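Local coordinates for probable oxidoreductase protein (Rhizobium etli, PDB 4FB5) that is probably an oxidoreductase of the GFO/IDH/MocA family, thought to use a nucleotide cofactor bound by its Rossmann-fold domain, at residues Trp276-Leu284 with Ile293-Asn301. Sequence-based numbering, arbitrary orientation.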
loop_
_atom_site.group_PDB
_atom_site.type_symbol
_atom_site.label_atom_id
_atom_site.label_comp_id
_atom_site.label_asym_id
_atom_site.label_seq_id
_atom_site.Cartn_x
_atom_site.Cartn_y
_atom_site.Cartn_z
ATOM N N TRP A 276 -10.559 -15.627 -5.258
ATOM C CA TRP A 276 -10.194 -15.795 -3.840
ATOM C C TRP A 276 -9.413 -14.613 -3.294
ATOM O O TRP A 276 -8.409 -14.201 -3.892
ATOM C CB TRP A 276 -9.370 -17.034 -3.594
ATOM C CG TRP A 276 -10.153 -18.297 -3.383
ATOM C CD1 TRP A 276 -10.110 -19.437 -4.188
ATOM C CD2 TRP A 276 -11.082 -18.580 -2.350
ATOM N NE1 TRP A 276 -10.931 -20.386 -3.697
ATOM C CE2 TRP A 276 -11.545 -19.910 -2.567
ATOM C CE3 TRP A 276 -11.589 -17.852 -1.283
ATOM C CZ2 TRP A 276 -12.490 -20.537 -1.729
ATOM C CZ3 TRP A 276 -12.554 -18.443 -0.465
ATOM C CH2 TRP A 276 -12.987 -19.799 -0.682
ATOM N N GLY A 277 -9.892 -14.089 -2.156
ATOM C CA GLY A 277 -9.263 -12.960 -1.525
ATOM C C GLY A 277 -9.675 -11.592 -2.027
ATOM O O GLY A 277 -9.298 -10.610 -1.456
ATOM N N ARG A 278 -10.445 -11.498 -3.093
ATOM C CA ARG A 278 -11.090 -10.247 -3.366
ATOM C C ARG A 278 -12.430 -10.229 -2.612
ATOM O O ARG A 278 -13.207 -11.175 -2.680
ATOM C CB ARG A 278 -11.290 -10.116 -4.864
ATOM C CG ARG A 278 -9.991 -10.301 -5.703
ATOM C CD ARG A 278 -8.988 -9.293 -5.289
ATOM N NE ARG A 278 -7.924 -9.020 -6.262
ATOM C CZ ARG A 278 -6.931 -8.183 -5.986
ATOM N NH1 ARG A 278 -6.931 -7.622 -4.810
ATOM N NH2 ARG A 278 -5.950 -7.942 -6.836
ATOM N N LYS A 279 -12.717 -9.173 -1.871
ATOM C CA LYS A 279 -13.948 -9.158 -1.076
ATOM C C LYS A 279 -14.951 -8.223 -1.667
ATOM O O LYS A 279 -16.120 -8.589 -1.835
ATOM C CB LYS A 279 -13.693 -8.779 0.377
ATOM C CG LYS A 279 -12.622 -9.664 1.125
ATOM C CD LYS A 279 -12.822 -11.166 0.877
ATOM C CE LYS A 279 -11.944 -11.975 1.797
ATOM N NZ LYS A 279 -11.935 -13.448 1.515
ATOM N N GLY A 280 -14.534 -7.012 -1.985
ATOM C CA GLY A 280 -15.481 -6.042 -2.467
ATOM C C GLY A 280 -14.748 -5.158 -3.423
ATOM O O GLY A 280 -14.911 -3.958 -3.359
ATOM N N ARG A 281 -13.924 -5.750 -4.297
ATOM C CA ARG A 281 -13.006 -4.987 -5.107
ATOM C C ARG A 281 -13.686 -4.464 -6.366
ATOM O O ARG A 281 -14.309 -5.225 -7.111
ATOM C CB ARG A 281 -11.826 -5.845 -5.516
ATOM C CG ARG A 281 -10.925 -5.227 -6.624
ATOM C CD ARG A 281 -9.693 -6.089 -6.711
ATOM N NE ARG A 281 -8.878 -5.946 -7.906
ATOM C CZ ARG A 281 -7.793 -5.183 -7.955
ATOM N NH1 ARG A 281 -7.402 -4.502 -6.876
ATOM N NH2 ARG A 281 -7.094 -5.109 -9.078
ATOM N N ILE A 282 -13.523 -3.177 -6.621
ATOM C CA ILE A 282 -13.812 -2.614 -7.915
ATOM C C ILE A 282 -12.621 -1.759 -8.173
ATOM O O ILE A 282 -12.373 -0.823 -7.393
ATOM C CB ILE A 282 -15.017 -1.685 -7.834
ATOM C CG1 ILE A 282 -16.255 -2.499 -7.453
ATOM C CG2 ILE A 282 -15.174 -0.952 -9.128
ATOM C CD1 ILE A 282 -17.525 -1.701 -7.291
ATOM N N ALA A 283 -11.859 -2.068 -9.208
ATOM C CA ALA A 283 -10.615 -1.341 -9.425
ATOM C C ALA A 283 -10.714 -0.646 -10.739
ATOM O O ALA A 283 -10.983 -1.247 -11.788
ATOM C CB ALA A 283 -9.414 -2.257 -9.409
ATOM N N LEU A 284 -10.497 0.639 -10.695
ATOM C CA LEU A 284 -10.674 1.430 -11.877
ATOM C C LEU A 284 -9.405 2.192 -12.167
ATOM O O LEU A 284 -8.870 2.837 -11.276
ATOM C CB LEU A 284 -11.847 2.336 -11.624
ATOM C CG LEU A 284 -12.117 3.484 -12.554
ATOM C CD1 LEU A 284 -12.494 2.913 -13.862
ATOM C CD2 LEU A 284 -13.281 4.257 -11.940
ATOM N N ILE A 293 -5.715 8.341 -13.275
ATOM C CA ILE A 293 -6.416 8.110 -12.005
ATOM C C ILE A 293 -6.554 6.614 -11.668
ATOM O O ILE A 293 -6.891 5.809 -12.548
ATOM C CB ILE A 293 -7.778 8.765 -12.061
ATOM C CG1 ILE A 293 -7.611 10.264 -11.906
ATOM C CG2 ILE A 293 -8.677 8.218 -10.994
ATOM C CD1 ILE A 293 -8.608 11.124 -12.697
ATOM N N LEU A 294 -6.299 6.276 -10.405
ATOM C CA LEU A 294 -6.512 4.955 -9.834
ATOM C C LEU A 294 -7.510 5.042 -8.695
ATOM O O LEU A 294 -7.468 6.000 -7.902
ATOM C CB LEU A 294 -5.206 4.389 -9.305
ATOM C CG LEU A 294 -4.015 4.479 -10.276
ATOM C CD1 LEU A 294 -2.760 3.882 -9.685
ATOM C CD2 LEU A 294 -4.268 3.904 -11.740
ATOM N N TYR A 295 -8.425 4.051 -8.623
ATOM C CA TYR A 295 -9.393 3.957 -7.558
ATOM C C TYR A 295 -9.653 2.502 -7.256
ATOM O O TYR A 295 -9.595 1.705 -8.137
ATOM C CB TYR A 295 -10.685 4.649 -7.962
ATOM C CG TYR A 295 -11.814 4.353 -7.020
ATOM C CD1 TYR A 295 -11.925 4.999 -5.795
ATOM C CD2 TYR A 295 -12.703 3.350 -7.309
ATOM C CE1 TYR A 295 -12.961 4.663 -4.885
ATOM C CE2 TYR A 295 -13.685 2.988 -6.410
ATOM C CZ TYR A 295 -13.818 3.658 -5.245
ATOM O OH TYR A 295 -14.859 3.333 -4.513
ATOM N N ASP A 296 -9.944 2.173 -6.006
ATOM C CA ASP A 296 -10.184 0.814 -5.573
ATOM C C ASP A 296 -11.203 0.812 -4.422
ATOM O O ASP A 296 -10.837 1.212 -3.300
ATOM C CB ASP A 296 -8.906 0.183 -5.055
ATOM C CG ASP A 296 -9.016 -1.367 -4.933
ATOM O OD1 ASP A 296 -8.068 -2.059 -5.402
ATOM O OD2 ASP A 296 -10.034 -1.896 -4.375
ATOM N N GLN A 297 -12.427 0.338 -4.699
ATOM C CA GLN A 297 -13.522 0.215 -3.748
ATOM C C GLN A 297 -13.160 -0.344 -2.366
ATOM O O GLN A 297 -13.888 -0.129 -1.401
ATOM C CB GLN A 297 -14.598 -0.699 -4.338
ATOM C CG GLN A 297 -15.937 -0.588 -3.641
ATOM C CD GLN A 297 -16.516 0.838 -3.750
ATOM O OE1 GLN A 297 -16.379 1.517 -4.789
ATOM N NE2 GLN A 297 -17.141 1.292 -2.693
ATOM N N GLU A 298 -12.077 -1.107 -2.276
ATOM C CA GLU A 298 -11.725 -1.743 -1.006
ATOM C C GLU A 298 -11.094 -0.738 -0.035
ATOM O O GLU A 298 -10.987 -1.011 1.156
ATOM C CB GLU A 298 -10.839 -2.997 -1.222
ATOM C CG GLU A 298 -11.645 -4.260 -1.568
ATOM C CD GLU A 298 -10.772 -5.539 -1.781
ATOM O OE1 GLU A 298 -11.356 -6.647 -1.784
ATOM O OE2 GLU A 298 -9.519 -5.434 -1.950
ATOM N N ARG A 299 -10.661 0.391 -0.597
ATOM C CA ARG A 299 -10.258 1.618 0.086
ATOM C C ARG A 299 -11.068 2.751 -0.564
ATOM O O ARG A 299 -10.541 3.712 -1.121
ATOM C CB ARG A 299 -8.770 1.838 -0.112
ATOM C CG ARG A 299 -7.990 0.752 0.574
ATOM C CD ARG A 299 -6.516 0.996 0.609
ATOM N NE ARG A 299 -5.966 1.147 -0.738
ATOM C CZ ARG A 299 -5.922 0.184 -1.632
ATOM N NH1 ARG A 299 -6.451 -1.018 -1.354
ATOM N NH2 ARG A 299 -5.399 0.441 -2.819
HETATM N N MSE A 300 -12.364 2.534 -0.563
HETATM C CA MSE A 300 -13.429 3.446 -0.936
HETATM C C MSE A 300 -13.166 4.963 -0.676
HETATM O O MSE A 300 -13.713 5.869 -1.337
HETATM C CB MSE A 300 -14.545 3.050 -0.007
HETATM C CG MSE A 300 -15.781 2.815 -0.665
HETATM SE SE MSE A 300 -17.310 3.151 0.552
HETATM C CE MSE A 300 -16.694 2.173 2.175
ATOM N N ASN A 301 -12.389 5.230 0.358
ATOM C CA ASN A 301 -12.261 6.611 0.766
ATOM C C ASN A 301 -11.013 7.301 0.240
ATOM O O ASN A 301 -10.591 8.253 0.787
ATOM C CB ASN A 301 -12.460 6.746 2.279
ATOM C CG ASN A 301 -13.911 6.456 2.680
ATOM O OD1 ASN A 301 -14.206 5.416 3.237
ATOM N ND2 ASN A 301 -14.829 7.362 2.328
HETATM O O HOH W 1 -8.410 -7.920 -2.127
HETATM O O HOH W 2 -5.690 -2.741 -6.943
#
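Leu-284 and Tyr-295 form the hydrogen-bonded antiparallel pair of a beta hairpin: Leu-284 N reaches Tyr-295 O at 2.9 Å with a nearly straight N-H (174°), and Leu-284 O accepts Tyr-295 N in return. Gln-297 N extends the ladder to Ile-282 O. The face of Ile-282, Leu-284 and Tyr-295 is tightly packed: Gln-297 lies beside Ile-282, CB to CB 3.7 Å, while Leu-284 and Tyr-295 pack against helix 158-168. The Arg-281 and Asp-296 side is partly exposed, and water 2 bonds both. Arg-281 NH1 forms a salt bridge with Asp-296 OD1 at 2.9 Å, group planes 61° apart, while NH2 pairs with Glu-181; Ala-283 CB and Arg-278 NH2 cover opposite guanidinium faces. Asp-296 OD2 accepts Glu-298 N, an Asx turn. Glu-298, extended beyond CG, delivers OE1 to Lys-279 N at 2.9 Å and Gly-280 N at 3.2 Å; water 1 joins OE2 to Gly-277 O and Arg-278 NH1, whose NE bonds Tyr-287 OH of the second subunit. With an alanine at Glu-298, both amides would probably lose their shared acceptor. The chemistry implies a hairpin held by backbone bonds, its loop tied by the Glu-298 carboxylate and its strand side by the Asp-296 ion pair, nearby arginines probably stabilising both negative charges.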